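Local coordinates for attachment protein G3P (Enterobacteria phage Ike, PDB 4EO0), which probably attaches the phage to the N-pilus of its bacterial host, through the pilus-binding domain at the virion tip, at residues A[16-21]-A[91-96]; A[33-38]-A[86-91]; A[71-76]-A[102-107]. All blocks are in the same frame, centred on the assembly; numbering follows the deposited sequence. Where two conformers were deposited one is given.

Contact 1: A[16-21]-A[91-96]; sequences AISKTV and ESWSIR
Ser18 binds both the N-H and the carbonyl of Trp93. Ser18 N donates to Trp93 O at 2.8 Å, and Trp93 N returns an almost straight bond to Ser18 OG at 2.9 Å (173° at the hydrogen), so that a side-chain oxygen stands in for the carbonyl that a regular strand would offer. The chi1 of 71°, with OG between the backbone N and C of Ser18, brings the hydroxyl back toward the Trp93 amide. It also leaves Ser18 CB 3.4 Å from Trp93 CD1, obliquely against the pyrrole side of the indole. Ser92 OG adds a longer bond to the same oxygen, 3.3 Å from Ser18 OG.

Beyond this point the two chains run as an antiparallel ladder between strands 12-24 and 94-106. Ala16 and Ile95 form a hydrogen-bonded pair: Ala16 N reaches Ile95 O at 2.8 Å, nearly linear at 176°, and Ile95 N reaches Ala16 O. Next to it, Ile17 and Ser94 are a non-hydrogen-bonded pair, with Ser94 CA placed 3.2 Å from Ala16 O in a CA-H...O contact. The side chains of Ala16 and Ile95 share one face of the sheet, CB to CB at 4.2 Å, and this face lies against helix 38-66, where Ala16 meets Ala44 and Ile95 meets Leu41.

Strand 30-36 supplies the second shell. Ser18 OG is hydrogen-bonded to Glu34 OE1, consistent with the hydroxyl donating its hydrogen bond to the carboxylate while accepting from Ser92 OG and Trp93 N, and Trp93 NE1 is tied to Glu34 O.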
loop_
_atom_site.group_PDB
_atom_site.type_symbol
_atom_site.label_atom_id
_atom_site.label_comp_id
_atom_site.label_asym_id
_atom_site.label_seq_id
_atom_site.Cartn_x
_atom_site.Cartn_y
_atom_site.Cartn_z
ATOM N N ALA A 16 -7.084 1.612 -3.327
ATOM C CA ALA A 16 -8.285 2.363 -2.911
ATOM C C ALA A 16 -9.187 2.288 -4.134
ATOM O O ALA A 16 -8.787 2.725 -5.209
ATOM C CB ALA A 16 -7.948 3.818 -2.593
ATOM N N ILE A 17 -10.368 1.685 -3.994
ATOM C CA ILE A 17 -11.310 1.488 -5.102
ATOM C C ILE A 17 -12.491 2.457 -4.981
ATOM O O ILE A 17 -13.055 2.594 -3.899
ATOM C CB ILE A 17 -11.722 -0.018 -5.226
ATOM C CG1 ILE A 17 -10.501 -0.872 -5.617
ATOM C CG2 ILE A 17 -12.868 -0.243 -6.232
ATOM C CD1 ILE A 17 -10.347 -2.128 -4.824
ATOM N N SER A 18 -12.859 3.127 -6.089
ATOM C CA SER A 18 -13.984 4.075 -6.085
ATOM C C SER A 18 -15.323 3.439 -5.748
ATOM O O SER A 18 -15.575 2.283 -6.097
ATOM C CB SER A 18 -14.094 4.829 -7.410
ATOM O OG SER A 18 -14.543 3.979 -8.457
ATOM N N LYS A 19 -16.171 4.199 -5.047
ATOM C CA LYS A 19 -17.518 3.774 -4.671
ATOM C C LYS A 19 -18.497 4.681 -5.395
ATOM O O LYS A 19 -18.198 5.864 -5.594
ATOM C CB LYS A 19 -17.702 3.849 -3.145
ATOM C CG LYS A 19 -16.959 2.737 -2.421
ATOM C CD LYS A 19 -16.834 2.974 -0.933
ATOM C CE LYS A 19 -16.113 1.823 -0.276
ATOM N NZ LYS A 19 -15.829 2.093 1.155
ATOM N N THR A 20 -19.635 4.121 -5.851
ATOM C CA THR A 20 -20.656 4.883 -6.575
ATOM C C THR A 20 -21.452 5.753 -5.609
ATOM O O THR A 20 -21.877 5.266 -4.558
ATOM C CB THR A 20 -21.568 3.947 -7.388
ATOM O OG1 THR A 20 -20.771 2.936 -8.013
ATOM C CG2 THR A 20 -22.383 4.693 -8.447
ATOM N N VAL A 21 -21.637 7.044 -5.965
ATOM C CA VAL A 21 -22.404 8.020 -5.174
ATOM C C VAL A 21 -23.408 8.753 -6.066
ATOM O O VAL A 21 -23.042 9.254 -7.131
ATOM C CB VAL A 21 -21.497 8.980 -4.339
ATOM C CG1 VAL A 21 -22.268 10.190 -3.802
ATOM C CG2 VAL A 21 -20.818 8.232 -3.189
ATOM N N GLU A 91 -16.367 8.025 -14.088
ATOM C CA GLU A 91 -16.210 6.600 -14.322
ATOM C C GLU A 91 -15.476 5.951 -13.164
ATOM O O GLU A 91 -14.707 6.607 -12.477
ATOM C CB GLU A 91 -15.418 6.372 -15.607
ATOM C CG GLU A 91 -16.166 6.744 -16.868
ATOM C CD GLU A 91 -17.324 5.811 -17.116
ATOM O OE1 GLU A 91 -17.093 4.740 -17.709
ATOM O OE2 GLU A 91 -18.455 6.142 -16.703
ATOM N N SER A 92 -15.719 4.660 -12.964
ATOM C CA SER A 92 -15.124 3.909 -11.867
ATOM C C SER A 92 -13.599 3.905 -11.995
ATOM O O SER A 92 -13.062 3.848 -13.092
ATOM C CB SER A 92 -15.677 2.480 -11.855
ATOM O OG SER A 92 -15.163 1.723 -10.773
ATOM N N TRP A 93 -12.917 4.020 -10.861
ATOM C CA TRP A 93 -11.466 4.194 -10.836
ATOM C C TRP A 93 -10.842 3.742 -9.520
ATOM O O TRP A 93 -11.536 3.412 -8.571
ATOM C CB TRP A 93 -11.076 5.640 -11.155
ATOM C CG TRP A 93 -11.522 6.627 -10.130
ATOM C CD1 TRP A 93 -12.803 6.899 -9.761
ATOM C CD2 TRP A 93 -10.689 7.483 -9.344
ATOM N NE1 TRP A 93 -12.821 7.866 -8.796
ATOM C CE2 TRP A 93 -11.535 8.245 -8.521
ATOM C CE3 TRP A 93 -9.312 7.685 -9.259
ATOM C CZ2 TRP A 93 -11.049 9.181 -7.621
ATOM C CZ3 TRP A 93 -8.835 8.614 -8.366
ATOM C CH2 TRP A 93 -9.699 9.354 -7.560
ATOM N N SER A 94 -9.515 3.692 -9.499
ATOM C CA SER A 94 -8.777 3.248 -8.319
ATOM C C SER A 94 -7.507 4.055 -8.127
ATOM O O SER A 94 -7.033 4.702 -9.067
ATOM C CB SER A 94 -8.419 1.763 -8.431
ATOM O OG SER A 94 -7.621 1.525 -9.579
ATOM N N ILE A 95 -6.924 3.973 -6.920
ATOM C CA ILE A 95 -5.638 4.587 -6.590
ATOM C C ILE A 95 -4.778 3.482 -6.016
ATOM O O ILE A 95 -5.248 2.717 -5.176
ATOM C CB ILE A 95 -5.758 5.773 -5.594
ATOM C CG1 ILE A 95 -6.408 6.980 -6.276
ATOM C CG2 ILE A 95 -4.401 6.187 -4.999
ATOM C CD1 ILE A 95 -6.851 8.118 -5.327
ATOM N N ARG A 96 -3.508 3.425 -6.431
ATOM C CA ARG A 96 -2.517 2.485 -5.931
ATOM C C ARG A 96 -1.729 3.211 -4.870
ATOM O O ARG A 96 -1.284 4.326 -5.116
ATOM C CB ARG A 96 -1.557 2.115 -7.057
ATOM C CG ARG A 96 -2.166 1.238 -8.125
ATOM C CD ARG A 96 -1.152 0.892 -9.194
ATOM N NE ARG A 96 -1.730 -0.089 -10.116
ATOM C CZ ARG A 96 -1.501 -1.395 -10.037
ATOM N NH1 ARG A 96 -0.664 -1.875 -9.121
ATOM N NH2 ARG A 96 -2.076 -2.228 -10.892
#

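Contact 2: A[33-38]-A[86-91]; sequences KEVITQ and PGEKTE
Glu34 and Ile36 pair with Lys89 and Gly87 in an antiparallel beta ladder, which adds the short strand 87-89 to strand 30-36 at the surface of the antiparallel sheet. Two hydrogen-bonded pairs flank the non-hydrogen-bonded pair of Val35 and Glu88, and the short strand axes come within 4.5 Å of each other. At one end Glu34 N donates to Lys89 O at 2.8 Å and Lys89 N to Glu34 O. At the other, Ile36 N meets Gly87 O at 3.0 Å, and the return bond from Gly87 N to Ile36 O is more bent, 134° at the hydrogen. CA-H...O contacts from Glu88 CA to Glu34 O and from Val35 CA to Gly87 O fill in the ladder between them.

The side chains divide between two faces. Glu34 and Ile36 share one face with Lys89; there Ile36 rests beside Ala16 of the adjacent strand and against Leu41 of helix 38-66. Glu34 bends at chi2 (-69°), which carries its carboxylate away from strand 87-89 to the hydroxyls of Ser18 and Thr20, while its CB stays 3.5 Å from Glu91 O. On the other face Glu88 extends alongside Val35, and the aliphatic part of Lys33 crosses it at about a right angle, Lys33 CD lying 3.8 Å from Glu88 OE1. The charges themselves remain beyond salt-bridge range.

After Ile36 the chain turns into helix 38-66. Thr37 is its N-cap: Thr37 OG1 caps a backbone N just beyond Gln38, and Asp40 OD2 bonds back to Thr37 N, as in a capping box. Pro86 closes over this turn: its CB sits 3.3 Å from Ile36 O, and its CG lies 3.4 Å from Gln38 OE1.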
loop_
_atom_site.group_PDB
_atom_site.type_symbol
_atom_site.label_atom_id
_atom_site.label_comp_id
_atom_site.label_asym_id
_atom_site.label_seq_id
_atom_site.Cartn_x
_atom_site.Cartn_y
_atom_site.Cartn_z
ATOM N N LYS A 33 -21.622 9.747 -9.474
ATOM C CA LYS A 33 -20.187 9.957 -9.243
ATOM C C LYS A 33 -19.475 8.724 -8.666
ATOM O O LYS A 33 -20.101 7.910 -7.981
ATOM C CB LYS A 33 -19.944 11.181 -8.334
ATOM C CG LYS A 33 -20.325 12.529 -8.954
ATOM C CD LYS A 33 -19.141 13.203 -9.635
ATOM C CE LYS A 33 -19.481 14.582 -10.144
ATOM N NZ LYS A 33 -18.273 15.288 -10.640
ATOM N N GLU A 34 -18.159 8.611 -8.924
ATOM C CA GLU A 34 -17.292 7.536 -8.412
ATOM C C GLU A 34 -16.288 8.207 -7.485
ATOM O O GLU A 34 -15.466 8.998 -7.953
ATOM C CB GLU A 34 -16.627 6.769 -9.558
ATOM C CG GLU A 34 -17.609 5.869 -10.289
ATOM C CD GLU A 34 -18.116 4.665 -9.521
ATOM O OE1 GLU A 34 -17.368 4.114 -8.680
ATOM O OE2 GLU A 34 -19.257 4.244 -9.805
ATOM N N VAL A 35 -16.408 7.919 -6.162
ATOM C CA VAL A 35 -15.663 8.575 -5.081
ATOM C C VAL A 35 -14.581 7.729 -4.374
ATOM O O VAL A 35 -14.822 6.581 -4.000
ATOM C CB VAL A 35 -16.664 9.181 -4.047
ATOM C CG1 VAL A 35 -15.974 10.131 -3.068
ATOM C CG2 VAL A 35 -17.825 9.892 -4.738
ATOM N N ILE A 36 -13.411 8.355 -4.130
ATOM C CA ILE A 36 -12.306 7.816 -3.359
ATOM C C ILE A 36 -12.042 8.901 -2.289
ATOM O O ILE A 36 -11.887 10.075 -2.629
ATOM C CB ILE A 36 -11.036 7.451 -4.150
ATOM C CG1 ILE A 36 -11.355 6.400 -5.227
ATOM C CG2 ILE A 36 -9.976 6.906 -3.170
ATOM C CD1 ILE A 36 -10.172 5.912 -6.080
ATOM N N THR A 37 -12.025 8.506 -1.011
ATOM C CA THR A 37 -11.792 9.465 0.074
ATOM C C THR A 37 -10.346 9.363 0.562
ATOM O O THR A 37 -9.649 8.390 0.251
ATOM C CB THR A 37 -12.727 9.174 1.267
ATOM O OG1 THR A 37 -12.259 7.975 1.900
ATOM C CG2 THR A 37 -14.206 9.076 0.881
ATOM N N GLN A 38 -9.920 10.335 1.396
ATOM C CA GLN A 38 -8.600 10.319 2.007
ATOM C C GLN A 38 -8.455 9.111 2.940
ATOM O O GLN A 38 -7.403 8.492 2.946
ATOM C CB GLN A 38 -8.305 11.625 2.747
ATOM C CG GLN A 38 -6.897 11.713 3.329
ATOM C CD GLN A 38 -5.795 11.517 2.301
ATOM O OE1 GLN A 38 -5.840 12.035 1.182
ATOM N NE2 GLN A 38 -4.787 10.739 2.656
ATOM N N PRO A 86 -7.535 11.825 -3.588
ATOM C CA PRO A 86 -8.947 11.517 -3.359
ATOM C C PRO A 86 -9.820 12.517 -4.111
ATOM O O PRO A 86 -9.413 13.661 -4.354
ATOM C CB PRO A 86 -9.113 11.704 -1.849
ATOM C CG PRO A 86 -8.003 12.482 -1.421
ATOM C CD PRO A 86 -6.874 12.217 -2.326
ATOM N N GLY A 87 -10.985 12.059 -4.532
ATOM C CA GLY A 87 -11.923 12.897 -5.271
ATOM C C GLY A 87 -13.043 12.119 -5.915
ATOM O O GLY A 87 -13.291 10.966 -5.559
ATOM N N GLU A 88 -13.707 12.755 -6.879
ATOM C CA GLU A 88 -14.849 12.199 -7.594
ATOM C C GLU A 88 -14.593 12.187 -9.093
ATOM O O GLU A 88 -13.939 13.092 -9.621
ATOM C CB GLU A 88 -16.117 13.004 -7.286
ATOM C CG GLU A 88 -16.381 13.228 -5.804
ATOM C CD GLU A 88 -17.750 13.769 -5.428
ATOM O OE1 GLU A 88 -18.322 14.561 -6.211
ATOM O OE2 GLU A 88 -18.230 13.430 -4.321
ATOM N N LYS A 89 -15.116 11.163 -9.765
ATOM C CA LYS A 89 -14.994 11.005 -11.209
ATOM C C LYS A 89 -16.268 10.436 -11.843
ATOM O O LYS A 89 -17.093 9.837 -11.161
ATOM C CB LYS A 89 -13.795 10.123 -11.558
ATOM C CG LYS A 89 -12.462 10.740 -11.184
ATOM C CD LYS A 89 -11.336 10.098 -11.963
ATOM C CE LYS A 89 -9.993 10.597 -11.468
ATOM N NZ LYS A 89 -8.877 9.770 -11.995
ATOM N N THR A 90 -16.418 10.654 -13.147
ATOM C CA THR A 90 -17.543 10.128 -13.918
ATOM C C THR A 90 -17.552 8.604 -13.946
ATOM O O THR A 90 -18.600 7.976 -13.836
ATOM C CB THR A 90 -17.503 10.626 -15.376
ATOM O OG1 THR A 90 -17.636 12.051 -15.410
ATOM C CG2 THR A 90 -18.627 10.002 -16.190
ATOM N N GLU A 91 -16.367 8.025 -14.088
ATOM C CA GLU A 91 -16.210 6.600 -14.322
ATOM C C GLU A 91 -15.476 5.951 -13.164
ATOM O O GLU A 91 -14.707 6.607 -12.477
ATOM C CB GLU A 91 -15.418 6.372 -15.607
ATOM C CG GLU A 91 -16.166 6.744 -16.868
ATOM C CD GLU A 91 -17.324 5.811 -17.116
ATOM O OE1 GLU A 91 -17.093 4.740 -17.709
ATOM O OE2 GLU A 91 -18.455 6.142 -16.703
#

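Contact 3: A[71-76]-A[102-107]; sequences QFRLVT and DIQRSV
Phe72 to Val75 pair with Asp102 to Arg105 in an antiparallel ladder that lays strand 72-76 along the final part of the long strand 94-106. Among the backbone bonds, Arg73 and Gln104 exchange two, as do Val75 and Asp102; Gln104 N to Arg73 O is 2.8 Å, and Arg73 N returns a bond to Gln104 O. Gln71 and Ser106 extend the ladder, with a hydroxyl replacing a carbonyl: Gln71 N points straight at Ser106 OG, 2.9 Å away with 177° at the hydrogen, while Ser106 N binds Gln71 O.

Most of the packing contacts lie on the face that carries Phe72, Leu74, Ile103 and Arg105. Leu74 CD1 is 4.2 Å from Ile103 CG1, and Phe72 CD1 comes within 3.7 Å of Arg105 CB, with the ring edge also near Gln104 O. Helix 38-66 covers part of this side, Leu63 touching Phe72 and Phe56 touching Leu74. On the opposite face a Val75 methyl, CG2, lies against the amide of Gln104, 3.4 Å from its OE1.

Polar side chains interlock on that second face. Arg73, extended from CG to NE, directs NE and NH2 together at Gln104 OE1, each nitrogen 2.8 Å from that oxygen. The oxygen lies at the edge of the guanidinium, close to its plane, and amide and guanidinium are nearly coplanar, 30° apart. Trp4 of strand 4-6 forms a cation-pi contact with the same arginine. The other arm of the amide is held as well: while Asp102 OD1 is hydrogen-bonded to Ser6 OG, Gln104 NE2 donates to Asp102 OD2 at 3.0 Å, meeting it from above the carboxylate plane.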
loop_
_atom_site.group_PDB
_atom_site.type_symbol
_atom_site.label_atom_id
_atom_site.label_comp_id
_atom_site.label_asym_id
_atom_site.label_seq_id
_atom_site.Cartn_x
_atom_site.Cartn_y
_atom_site.Cartn_z
ATOM N N GLN A 71 19.970 -12.138 12.115
ATOM C CA GLN A 71 18.606 -11.779 12.480
ATOM C C GLN A 71 18.092 -11.039 11.239
ATOM O O GLN A 71 18.902 -10.557 10.439
ATOM C CB GLN A 71 18.570 -10.832 13.689
ATOM C CG GLN A 71 18.910 -11.517 15.017
ATOM C CD GLN A 71 17.765 -12.319 15.595
ATOM O OE1 GLN A 71 17.759 -13.554 15.562
ATOM N NE2 GLN A 71 16.791 -11.638 16.177
ATOM N N PHE A 72 16.769 -10.975 11.053
ATOM C CA PHE A 72 16.204 -10.327 9.878
ATOM C C PHE A 72 15.136 -9.367 10.287
ATOM O O PHE A 72 14.526 -9.523 11.355
ATOM C CB PHE A 72 15.606 -11.373 8.894
ATOM C CG PHE A 72 16.557 -12.504 8.613
ATOM C CD1 PHE A 72 17.624 -12.337 7.735
ATOM C CD2 PHE A 72 16.450 -13.704 9.302
ATOM C CE1 PHE A 72 18.577 -13.340 7.581
ATOM C CE2 PHE A 72 17.392 -14.709 9.129
ATOM C CZ PHE A 72 18.431 -14.529 8.250
ATOM N N ARG A 73 14.928 -8.338 9.460
ATOM C CA ARG A 73 13.870 -7.386 9.699
ATOM C C ARG A 73 13.359 -6.820 8.421
ATOM O O ARG A 73 14.067 -6.786 7.411
ATOM C CB ARG A 73 14.289 -6.284 10.690
ATOM C CG ARG A 73 15.220 -5.262 10.085
ATOM C CD ARG A 73 15.689 -4.255 11.091
ATOM N NE ARG A 73 16.412 -3.200 10.399
ATOM C CZ ARG A 73 16.902 -2.112 10.977
ATOM N NH1 ARG A 73 16.796 -1.942 12.292
ATOM N NH2 ARG A 73 17.544 -1.207 10.253
ATOM N N LEU A 74 12.144 -6.294 8.496
ATOM C CA LEU A 74 11.526 -5.569 7.405
ATOM C C LEU A 74 11.442 -4.103 7.829
ATOM O O LEU A 74 10.884 -3.780 8.887
ATOM C CB LEU A 74 10.134 -6.142 7.109
ATOM C CG LEU A 74 9.274 -5.328 6.146
ATOM C CD1 LEU A 74 9.797 -5.388 4.693
ATOM C CD2 LEU A 74 7.866 -5.802 6.206
ATOM N N VAL A 75 12.014 -3.215 7.014
ATOM C CA VAL A 75 11.931 -1.793 7.281
ATOM C C VAL A 75 10.942 -1.275 6.250
ATOM O O VAL A 75 11.224 -1.344 5.051
ATOM C CB VAL A 75 13.294 -1.040 7.203
ATOM C CG1 VAL A 75 13.095 0.475 7.380
ATOM C CG2 VAL A 75 14.277 -1.563 8.238
ATOM N N THR A 76 9.774 -0.776 6.706
ATOM C CA THR A 76 8.715 -0.283 5.826
ATOM C C THR A 76 8.709 1.243 5.864
ATOM O O THR A 76 8.867 1.804 6.945
ATOM C CB THR A 76 7.356 -0.863 6.277
ATOM O OG1 THR A 76 7.449 -2.280 6.466
ATOM C CG2 THR A 76 6.246 -0.584 5.300
ATOM N N ASP A 102 11.872 -2.932 2.689
ATOM C CA ASP A 102 13.281 -3.273 2.614
ATOM C C ASP A 102 13.556 -4.430 3.557
ATOM O O ASP A 102 13.515 -4.276 4.780
ATOM C CB ASP A 102 14.086 -2.050 3.056
ATOM C CG ASP A 102 15.580 -2.154 2.840
ATOM O OD1 ASP A 102 16.031 -3.183 2.272
ATOM O OD2 ASP A 102 16.295 -1.201 3.207
ATOM N N ILE A 103 13.871 -5.586 2.983
ATOM C CA ILE A 103 14.187 -6.791 3.740
ATOM C C ILE A 103 15.668 -6.743 4.067
ATOM O O ILE A 103 16.501 -6.594 3.167
ATOM C CB ILE A 103 13.793 -8.017 2.896
ATOM C CG1 ILE A 103 12.265 -8.071 2.701
ATOM C CG2 ILE A 103 14.310 -9.303 3.574
ATOM C CD1 ILE A 103 11.809 -9.149 1.708
ATOM N N GLN A 104 15.981 -6.758 5.359
ATOM C CA GLN A 104 17.353 -6.621 5.831
ATOM C C GLN A 104 17.837 -7.768 6.704
ATOM O O GLN A 104 17.040 -8.525 7.276
ATOM C CB GLN A 104 17.502 -5.298 6.628
ATOM C CG GLN A 104 17.126 -4.024 5.873
ATOM C CD GLN A 104 17.339 -2.772 6.669
ATOM O OE1 GLN A 104 17.479 -2.782 7.891
ATOM N NE2 GLN A 104 17.303 -1.644 5.987
ATOM N N ARG A 105 19.173 -7.884 6.813
ATOM C CA ARG A 105 19.812 -8.877 7.666
ATOM C C ARG A 105 20.898 -8.206 8.501
ATOM O O ARG A 105 21.489 -7.215 8.075
ATOM C CB ARG A 105 20.379 -10.064 6.865
ATOM C CG ARG A 105 21.732 -9.812 6.205
ATOM C CD ARG A 105 22.145 -10.991 5.373
ATOM N NE ARG A 105 23.389 -10.727 4.661
ATOM C CZ ARG A 105 24.592 -11.094 5.091
ATOM N NH1 ARG A 105 24.724 -11.756 6.236
ATOM N NH2 ARG A 105 25.672 -10.797 4.383
ATOM N N SER A 106 21.149 -8.743 9.682
ATOM C CA SER A 106 22.206 -8.217 10.545
ATOM C C SER A 106 23.520 -8.826 10.035
ATOM O O SER A 106 23.522 -9.976 9.587
ATOM C CB SER A 106 21.957 -8.587 12.003
ATOM O OG SER A 106 21.917 -9.993 12.164
ATOM N N VAL A 107 24.606 -8.046 10.008
ATOM C CA VAL A 107 25.890 -8.558 9.507
ATOM C C VAL A 107 26.970 -8.447 10.593
ATOM O O VAL A 107 27.179 -7.350 11.115
ATOM C CB VAL A 107 26.325 -7.938 8.141
ATOM C CG1 VAL A 107 27.656 -8.521 7.662
ATOM C CG2 VAL A 107 25.258 -8.158 7.071
#

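In the fold
The three contacts belong to one antiparallel sheet in an elongated domain. Contacts 1 and 2 are neighbours, their centres about 6 Å apart: they share Glu91, and Val21 N and Thr20 OG1 reach across to Lys33 O and Glu34 OE2. Along the chain contact 2 is nested inside the loop closed by contact 1. Contact 3 lies on the opposite side of the chain's centre, its own centre about 34 Å from that of contact 1, yet both use strand 94-106, and their segments alternate in sequence. Strand 94-106 thus links the two regions of the pilus-binding domain, and helix 38-66 leads from strand 30-36 of contact 2 to strand 72-76 of contact 3.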